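Local coordinates for protein glycerol dehydrogenase (Schizosaccharomyces pombe, PDB 1TA9) that oxidises glycerol to dihydroxyacetone, probably with NAD(+) as coenzyme and a catalytic zinc ion, in the assimilation of glycerol, at residues T67-R81 / N207-V219. Numbering follows the deposited sequence.
Sequences TSPQKYVQGRHAFTR and NPNLIFIDTDVIV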
ATOM      1  N   THR B  67      -0.062 -38.032   4.977  1.00 12.76           N
ATOM      2  CA  THR B  67       0.837 -39.175   5.034  1.00 12.80           C
ATOM      3  C   THR B  67       2.288 -38.699   5.088  1.00 12.75           C
ATOM      4  O   THR B  67       2.636 -37.674   4.502  1.00 12.37           O
ATOM      5  CB  THR B  67       0.600 -40.092   3.805  1.00 13.16           C
ATOM      6  OG1 THR B  67       1.329 -41.315   3.962  1.00 13.38           O
ATOM      7  CG2 THR B  67       1.030 -39.397   2.527  1.00 13.28           C
ATOM      8  N   SER B  68       3.137 -39.435   5.796  1.00 12.68           N
ATOM      9  CA  SER B  68       4.526 -39.014   5.921  1.00 12.88           C
ATOM     10  C   SER B  68       5.489 -40.090   6.395  1.00 12.67           C
ATOM     11  O   SER B  68       5.078 -41.144   6.885  1.00 12.30           O
ATOM     12  CB  SER B  68       4.589 -37.838   6.908  1.00 13.09           C
ATOM     13  OG  SER B  68       5.913 -37.566   7.334  1.00 14.06           O
ATOM     14  N   PRO B  69       6.795 -39.856   6.198  1.00 12.57           N
ATOM     15  CA  PRO B  69       7.773 -40.840   6.662  1.00 12.33           C
ATOM     16  C   PRO B  69       7.763 -40.598   8.171  1.00 12.08           C
ATOM     17  O   PRO B  69       7.320 -39.531   8.618  1.00 11.80           O
ATOM     18  CB  PRO B  69       9.081 -40.358   6.039  1.00 12.43           C
ATOM     19  CG  PRO B  69       8.622 -39.667   4.771  1.00 12.95           C
ATOM     20  CD  PRO B  69       7.409 -38.906   5.250  1.00 12.57           C
ATOM     21  N   GLN B  70       8.236 -41.555   8.957  1.00 11.82           N
ATOM     22  CA  GLN B  70       8.261 -41.361  10.400  1.00 12.09           C
ATOM     23  C   GLN B  70       9.320 -40.346  10.817  1.00 12.19           C
ATOM     24  O   GLN B  70       9.131 -39.594  11.778  1.00 11.99           O
ATOM     25  CB  GLN B  70       8.523 -42.684  11.105  1.00 12.26           C
ATOM     26  CG  GLN B  70       7.424 -43.703  10.897  1.00 12.47           C
ATOM     27  CD  GLN B  70       7.707 -44.998  11.614  1.00 13.05           C
ATOM     28  OE1 GLN B  70       8.578 -45.774  11.206  1.00 12.96           O
ATOM     29  NE2 GLN B  70       6.983 -45.239  12.703  1.00 12.89           N
ATOM     30  N   LYS B  71      10.439 -40.335  10.098  1.00 12.44           N
ATOM     31  CA  LYS B  71      11.530 -39.419  10.408  1.00 12.62           C
ATOM     32  C   LYS B  71      12.251 -38.955   9.148  1.00 12.57           C
ATOM     33  O   LYS B  71      12.374 -39.704   8.176  1.00 12.57           O
ATOM     34  CB  LYS B  71      12.563 -40.101  11.316  1.00 13.33           C
ATOM     35  CG  LYS B  71      12.047 -40.584  12.663  1.00 14.28           C
ATOM     36  CD  LYS B  71      11.874 -39.450  13.658  1.00 14.62           C
ATOM     37  CE  LYS B  71      11.582 -40.014  15.045  1.00 15.04           C
ATOM     38  NZ  LYS B  71      11.251 -38.961  16.044  1.00 15.25           N
ATOM     39  N   TYR B  72      12.712 -37.708   9.176  1.00 12.18           N
ATOM     40  CA  TYR B  72      13.484 -37.128   8.085  1.00 11.91           C
ATOM     41  C   TYR B  72      14.674 -36.507   8.795  1.00 11.79           C
ATOM     42  O   TYR B  72      14.505 -35.649   9.655  1.00 11.46           O
ATOM     43  CB  TYR B  72      12.688 -36.057   7.334  1.00 11.56           C
ATOM     44  CG  TYR B  72      13.519 -35.268   6.347  1.00 11.31           C
ATOM     45  CD1 TYR B  72      14.211 -34.119   6.743  1.00 11.22           C
ATOM     46  CD2 TYR B  72      13.632 -35.677   5.019  1.00 11.35           C
ATOM     47  CE1 TYR B  72      14.992 -33.399   5.838  1.00 10.82           C
ATOM     48  CE2 TYR B  72      14.408 -34.968   4.110  1.00 11.03           C
ATOM     49  CZ  TYR B  72      15.085 -33.828   4.523  1.00 11.00           C
ATOM     50  OH  TYR B  72      15.851 -33.126   3.614  1.00 10.49           O
ATOM     51  N   VAL B  73      15.873 -36.967   8.454  1.00 11.90           N
ATOM     52  CA  VAL B  73      17.092 -36.481   9.097  1.00 12.50           C
ATOM     53  C   VAL B  73      18.068 -35.976   8.050  1.00 12.67           C
ATOM     54  O   VAL B  73      18.411 -36.700   7.120  1.00 13.16           O
ATOM     55  CB  VAL B  73      17.761 -37.607   9.907  1.00 12.32           C
ATOM     56  CG1 VAL B  73      19.023 -37.091  10.592  1.00 12.46           C
ATOM     57  CG2 VAL B  73      16.775 -38.155  10.930  1.00 12.35           C
ATOM     58  N   GLN B  74      18.518 -34.736   8.222  1.00 12.90           N
ATOM     59  CA  GLN B  74      19.432 -34.094   7.283  1.00 13.18           C
ATOM     60  C   GLN B  74      20.569 -33.350   8.000  1.00 13.29           C
ATOM     61  O   GLN B  74      20.323 -32.506   8.862  1.00 13.32           O
ATOM     62  CB  GLN B  74      18.626 -33.111   6.429  1.00 13.51           C
ATOM     63  CG  GLN B  74      19.429 -32.248   5.489  1.00 14.09           C
ATOM     64  CD  GLN B  74      18.598 -31.116   4.914  1.00 14.36           C
ATOM     65  OE1 GLN B  74      17.471 -31.328   4.465  1.00 14.29           O
ATOM     66  NE2 GLN B  74      19.152 -29.906   4.920  1.00 14.47           N
ATOM     67  N   GLY B  75      21.812 -33.653   7.636  1.00 13.17           N
ATOM     68  CA  GLY B  75      22.932 -32.977   8.268  1.00 13.10           C
ATOM     69  C   GLY B  75      24.262 -33.316   7.622  1.00 13.19           C
ATOM     70  O   GLY B  75      24.398 -34.351   6.973  1.00 12.91           O
ATOM     71  N   ARG B  76      25.251 -32.447   7.798  1.00 13.39           N
ATOM     72  CA  ARG B  76      26.557 -32.685   7.206  1.00 13.80           C
ATOM     73  C   ARG B  76      27.304 -33.754   7.995  1.00 14.21           C
ATOM     74  O   ARG B  76      27.447 -33.647   9.213  1.00 14.30           O
ATOM     75  CB  ARG B  76      27.374 -31.393   7.175  1.00 13.47           C
ATOM     76  CG  ARG B  76      28.585 -31.502   6.269  1.00 13.22           C
ATOM     77  CD  ARG B  76      29.344 -30.202   6.157  1.00 13.11           C
ATOM     78  NE  ARG B  76      30.233 -30.250   5.003  1.00 13.39           N
ATOM     79  CZ  ARG B  76      30.963 -29.232   4.562  1.00 13.36           C
ATOM     80  NH1 ARG B  76      30.928 -28.059   5.181  1.00 13.39           N
ATOM     81  NH2 ARG B  76      31.717 -29.387   3.481  1.00 13.31           N
ATOM     82  N   HIS B  77      27.772 -34.780   7.289  1.00 14.79           N
ATOM     83  CA  HIS B  77      28.497 -35.897   7.897  1.00 15.35           C
ATOM     84  C   HIS B  77      27.542 -36.784   8.690  1.00 15.45           C
ATOM     85  O   HIS B  77      27.970 -37.621   9.483  1.00 15.47           O
ATOM     86  CB  HIS B  77      29.607 -35.381   8.822  1.00 15.71           C
ATOM     87  CG  HIS B  77      30.570 -34.454   8.148  1.00 16.12           C
ATOM     88  ND1 HIS B  77      31.314 -34.827   7.051  1.00 16.44           N
ATOM     89  CD2 HIS B  77      30.900 -33.167   8.408  1.00 16.43           C
ATOM     90  CE1 HIS B  77      32.063 -33.808   6.662  1.00 16.47           C
ATOM     91  NE2 HIS B  77      31.830 -32.789   7.469  1.00 16.70           N
ATOM     92  N   ALA B  78      26.245 -36.605   8.456  1.00 15.65           N
ATOM     93  CA  ALA B  78      25.222 -37.372   9.158  1.00 15.83           C
ATOM     94  C   ALA B  78      25.420 -38.881   9.087  1.00 16.02           C
ATOM     95  O   ALA B  78      25.108 -39.588  10.043  1.00 15.98           O
ATOM     96  CB  ALA B  78      23.840 -37.005   8.626  1.00 15.81           C
ATOM     97  N   PHE B  79      25.932 -39.384   7.966  1.00 16.31           N
ATOM     98  CA  PHE B  79      26.139 -40.823   7.840  1.00 16.84           C
ATOM     99  C   PHE B  79      27.076 -41.367   8.917  1.00 17.53           C
ATOM    100  O   PHE B  79      27.073 -42.566   9.186  1.00 17.83           O
ATOM    101  CB  PHE B  79      26.687 -41.192   6.454  1.00 16.34           C
ATOM    102  CG  PHE B  79      25.684 -41.048   5.336  1.00 15.99           C
ATOM    103  CD1 PHE B  79      24.316 -41.022   5.596  1.00 15.72           C
ATOM    104  CD2 PHE B  79      26.113 -40.976   4.013  1.00 15.82           C
ATOM    105  CE1 PHE B  79      23.388 -40.926   4.551  1.00 15.57           C
ATOM    106  CE2 PHE B  79      25.196 -40.882   2.966  1.00 15.55           C
ATOM    107  CZ  PHE B  79      23.827 -40.858   3.237  1.00 15.45           C
ATOM    108  N   THR B  80      27.874 -40.496   9.533  1.00 18.23           N
ATOM    109  CA  THR B  80      28.788 -40.938  10.587  1.00 18.78           C
ATOM    110  C   THR B  80      28.034 -41.088  11.902  1.00 19.04           C
ATOM    111  O   THR B  80      28.599 -41.515  12.908  1.00 19.36           O
ATOM    112  CB  THR B  80      29.955 -39.947  10.807  1.00 18.83           C
ATOM    113  OG1 THR B  80      29.444 -38.692  11.274  1.00 19.10           O
ATOM    114  CG2 THR B  80      30.732 -39.739   9.514  1.00 18.99           C
ATOM    115  N   ARG B  81      26.755 -40.726  11.881  1.00 19.27           N
ATOM    116  CA  ARG B  81      25.884 -40.823  13.050  1.00 19.45           C
ATOM    117  C   ARG B  81      24.707 -41.744  12.715  1.00 19.37           C
ATOM    118  O   ARG B  81      23.636 -41.630  13.304  1.00 19.43           O
ATOM    119  CB  ARG B  81      25.338 -39.440  13.431  1.00 19.69           C
ATOM    120  CG  ARG B  81      26.381 -38.433  13.891  1.00 19.98           C
ATOM    121  CD  ARG B  81      25.731 -37.110  14.288  1.00 20.14           C
ATOM    122  NE  ARG B  81      25.331 -36.308  13.134  1.00 19.91           N
ATOM    123  CZ  ARG B  81      26.180 -35.625  12.372  1.00 20.09           C
ATOM    124  NH1 ARG B  81      27.480 -35.647  12.639  1.00 19.78           N
ATOM    125  NH2 ARG B  81      25.731 -34.911  11.348  1.00 19.97           N
ATOM    126  N   ASN B 207       4.621 -44.906   3.850  1.00 15.54           N
ATOM    127  CA  ASN B 207       5.796 -44.199   3.334  1.00 14.89           C
ATOM    128  C   ASN B 207       7.054 -44.826   3.906  1.00 14.45           C
ATOM    129  O   ASN B 207       6.991 -45.551   4.896  1.00 14.25           O
ATOM    130  CB  ASN B 207       5.787 -42.729   3.771  1.00 15.03           C
ATOM    131  CG  ASN B 207       4.764 -41.902   3.031  1.00 15.17           C
ATOM    132  OD1 ASN B 207       3.561 -42.074   3.210  1.00 15.50           O
ATOM    133  ND2 ASN B 207       5.242 -40.994   2.189  1.00 15.27           N
ATOM    134  N   PRO B 208       8.217 -44.559   3.285  1.00 14.28           N
ATOM    135  CA  PRO B 208       9.461 -45.126   3.812  1.00 14.07           C
ATOM    136  C   PRO B 208       9.522 -44.622   5.251  1.00 14.06           C
ATOM    137  O   PRO B 208       9.011 -43.541   5.549  1.00 13.93           O
ATOM    138  CB  PRO B 208      10.529 -44.487   2.934  1.00 14.35           C
ATOM    139  CG  PRO B 208       9.823 -44.347   1.616  1.00 14.64           C
ATOM    140  CD  PRO B 208       8.452 -43.848   2.015  1.00 14.23           C
ATOM    141  N   ASN B 209      10.148 -45.383   6.138  1.00 13.78           N
ATOM    142  CA  ASN B 209      10.194 -44.988   7.536  1.00 13.60           C
ATOM    143  C   ASN B 209      11.127 -43.831   7.861  1.00 13.63           C
ATOM    144  O   ASN B 209      10.782 -42.953   8.653  1.00 13.10           O
ATOM    145  CB  ASN B 209      10.526 -46.209   8.387  1.00 13.79           C
ATOM    146  CG  ASN B 209       9.587 -47.368   8.108  1.00 13.99           C
ATOM    147  OD1 ASN B 209       9.686 -48.028   7.070  1.00 14.17           O
ATOM    148  ND2 ASN B 209       8.654 -47.605   9.019  1.00 14.09           N
ATOM    149  N   LEU B 210      12.304 -43.824   7.247  1.00 13.49           N
ATOM    150  CA  LEU B 210      13.272 -42.764   7.482  1.00 13.50           C
ATOM    151  C   LEU B 210      13.960 -42.318   6.204  1.00 13.33           C
ATOM    152  O   LEU B 210      14.380 -43.148   5.400  1.00 13.54           O
ATOM    153  CB  LEU B 210      14.354 -43.234   8.468  1.00 13.77           C
ATOM    154  CG  LEU B 210      15.632 -42.384   8.579  1.00 13.78           C
ATOM    155  CD1 LEU B 210      15.339 -41.063   9.269  1.00 13.74           C
ATOM    156  CD2 LEU B 210      16.690 -43.157   9.364  1.00 14.22           C
ATOM    157  N   ILE B 211      14.040 -41.005   6.009  1.00 13.04           N
ATOM    158  CA  ILE B 211      14.762 -40.440   4.871  1.00 12.78           C
ATOM    159  C   ILE B 211      15.972 -39.841   5.586  1.00 12.80           C
ATOM    160  O   ILE B 211      15.828 -38.978   6.451  1.00 12.42           O
ATOM    161  CB  ILE B 211      13.952 -39.356   4.131  1.00 12.69           C
ATOM    162  CG1 ILE B 211      13.006 -40.002   3.105  1.00 12.81           C
ATOM    163  CG2 ILE B 211      14.899 -38.462   3.344  1.00 12.21           C
ATOM    164  CD1 ILE B 211      12.149 -41.131   3.625  1.00 12.82           C
ATOM    165  N   PHE B 212      17.155 -40.326   5.230  1.00 13.07           N
ATOM    166  CA  PHE B 212      18.406 -39.941   5.881  1.00 13.37           C
ATOM    167  C   PHE B 212      19.339 -39.320   4.848  1.00 13.67           C
ATOM    168  O   PHE B 212      19.756 -39.986   3.900  1.00 13.44           O
ATOM    169  CB  PHE B 212      19.000 -41.222   6.489  1.00 13.93           C
ATOM    170  CG  PHE B 212      20.173 -41.006   7.404  1.00 14.29           C
ATOM    171  CD1 PHE B 212      20.258 -39.886   8.218  1.00 14.66           C
ATOM    172  CD2 PHE B 212      21.168 -41.976   7.493  1.00 14.39           C
ATOM    173  CE1 PHE B 212      21.324 -39.734   9.111  1.00 15.03           C
ATOM    174  CE2 PHE B 212      22.231 -41.833   8.377  1.00 14.97           C
ATOM    175  CZ  PHE B 212      22.309 -40.710   9.189  1.00 14.75           C
ATOM    176  N   ILE B 213      19.665 -38.045   5.038  1.00 13.65           N
ATOM    177  CA  ILE B 213      20.509 -37.326   4.085  1.00 14.11           C
ATOM    178  C   ILE B 213      21.775 -36.734   4.681  1.00 13.93           C
ATOM    179  O   ILE B 213      21.717 -35.988   5.659  1.00 14.23           O
ATOM    180  CB  ILE B 213      19.729 -36.155   3.438  1.00 14.49           C
ATOM    181  CG1 ILE B 213      18.430 -36.667   2.824  1.00 15.25           C
ATOM    182  CG2 ILE B 213      20.593 -35.466   2.375  1.00 14.85           C
ATOM    183  CD1 ILE B 213      17.536 -35.563   2.296  1.00 15.86           C
ATOM    184  N   ASP B 214      22.917 -37.057   4.080  1.00 13.40           N
ATOM    185  CA  ASP B 214      24.193 -36.513   4.527  1.00 13.08           C
ATOM    186  C   ASP B 214      24.512 -35.397   3.534  1.00 12.70           C
ATOM    187  O   ASP B 214      24.814 -35.652   2.369  1.00 12.55           O
ATOM    188  CB  ASP B 214      25.276 -37.597   4.502  1.00 13.27           C
ATOM    189  CG  ASP B 214      26.617 -37.106   5.038  1.00 13.82           C
ATOM    190  OD1 ASP B 214      27.343 -37.914   5.661  1.00 13.91           O
ATOM    191  OD2 ASP B 214      26.955 -35.921   4.828  1.00 13.81           O
ATOM    192  N   THR B 215      24.425 -34.153   3.994  1.00 12.37           N
ATOM    193  CA  THR B 215      24.656 -33.014   3.118  1.00 12.23           C
ATOM    194  C   THR B 215      26.096 -32.816   2.644  1.00 12.10           C
ATOM    195  O   THR B 215      26.346 -32.016   1.741  1.00 11.56           O
ATOM    196  CB  THR B 215      24.125 -31.725   3.760  1.00 12.36           C
ATOM    197  OG1 THR B 215      24.634 -31.604   5.091  1.00 12.64           O
ATOM    198  CG2 THR B 215      22.598 -31.760   3.813  1.00 12.56           C
ATOM    199  N   ASP B 216      27.045 -33.536   3.235  1.00 11.98           N
ATOM    200  CA  ASP B 216      28.425 -33.415   2.776  1.00 12.14           C
ATOM    201  C   ASP B 216      28.503 -34.171   1.457  1.00 12.13           C
ATOM    202  O   ASP B 216      29.252 -33.806   0.549  1.00 12.19           O
ATOM    203  CB  ASP B 216      29.406 -34.010   3.786  1.00 12.42           C
ATOM    204  CG  ASP B 216      30.852 -33.726   3.419  1.00 13.06           C
ATOM    205  OD1 ASP B 216      31.542 -34.644   2.928  1.00 13.44           O
ATOM    206  OD2 ASP B 216      31.295 -32.572   3.609  1.00 13.53           O
ATOM    207  N   VAL B 217      27.715 -35.236   1.354  1.00 12.06           N
ATOM    208  CA  VAL B 217      27.667 -36.023   0.129  1.00 12.01           C
ATOM    209  C   VAL B 217      26.932 -35.206  -0.934  1.00 12.27           C
ATOM    210  O   VAL B 217      27.339 -35.158  -2.098  1.00 11.77           O
ATOM    211  CB  VAL B 217      26.914 -37.346   0.348  1.00 12.23           C
ATOM    212  CG1 VAL B 217      26.730 -38.074  -0.983  1.00 12.02           C
ATOM    213  CG2 VAL B 217      27.678 -38.221   1.334  1.00 12.00           C
ATOM    214  N   ILE B 218      25.851 -34.556  -0.523  1.00 12.33           N
ATOM    215  CA  ILE B 218      25.062 -33.749  -1.444  1.00 12.84           C
ATOM    216  C   ILE B 218      25.853 -32.564  -2.013  1.00 12.90           C
ATOM    217  O   ILE B 218      25.830 -32.321  -3.221  1.00 13.01           O
ATOM    218  CB  ILE B 218      23.775 -33.206  -0.757  1.00 12.87           C
ATOM    219  CG1 ILE B 218      22.979 -34.352  -0.122  1.00 13.18           C
ATOM    220  CG2 ILE B 218      22.918 -32.473  -1.772  1.00 12.95           C
ATOM    221  CD1 ILE B 218      22.608 -35.474  -1.081  1.00 13.68           C
ATOM    222  N   VAL B 219      26.567 -31.839  -1.155  1.00 13.02           N
ATOM    223  CA  VAL B 219      27.318 -30.668  -1.612  1.00 13.43           C
ATOM    224  C   VAL B 219      28.488 -31.024  -2.536  1.00 13.82           C
ATOM    225  O   VAL B 219      28.943 -30.186  -3.312  1.00 13.64           O
ATOM    226  CB  VAL B 219      27.843 -29.829  -0.415  1.00 13.46           C
ATOM    227  CG1 VAL B 219      29.107 -30.447   0.154  1.00 13.35           C
ATOM    228  CG2 VAL B 219      28.087 -28.382  -0.852  1.00 13.76           C
TER
HETATM  229  O   HOH W   1       6.265 -43.978   7.349  1.00 13.89           O
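With its CG anti to the backbone N (chi1 -177°), Asp-214 brings its carboxylate to the type II turn from Gly-75 to Ala-78, while Phe-79, its CG turned anti to the carbonyl carbon (chi1 -71°), takes Asp-214 CB over the centre of a ring face, a CH-pi contact 3.4 Å from the centroid. His-77 N donates a hydrogen bond to Asp-214 OD2 (2.8 Å) and Phe-79 N one to Asp-214 OD1 (3.1 Å), both from above the carboxylate plane. Asp-214 is the N-cap of the helix beginning at Thr-215, its OD2 also accepting from Asp-216 N. With an alanine here, the amides of His-77, Phe-79 and Asp-216 would probably lose their shared acceptor, letting the turn shift against the helix end. The Phe-79 ring puts its edge to the face of Phe-212 in an offset edge-to-face pair, planes at 64°. Strands 71-75 and 210-214 run parallel, axes 4.8 Å apart at closest approach, in the six-stranded sheet of the Rossmann-like domain that probably binds NAD(+); strand 71-75, outermost within this chain, continues it antiparallel into a second subunit. Val-73 CB lies 3.8 Å from Phe-212 CD1, and on the other sheet face Tyr-72 CD2 meets Ile-211 CG2 at 3.5 Å. Arg-76 grips Asp-216 OD2 side-on in a salt bridge through NE (2.9 Å) and NH2, while its NH1 forms another with Asp-412 of a third subunit.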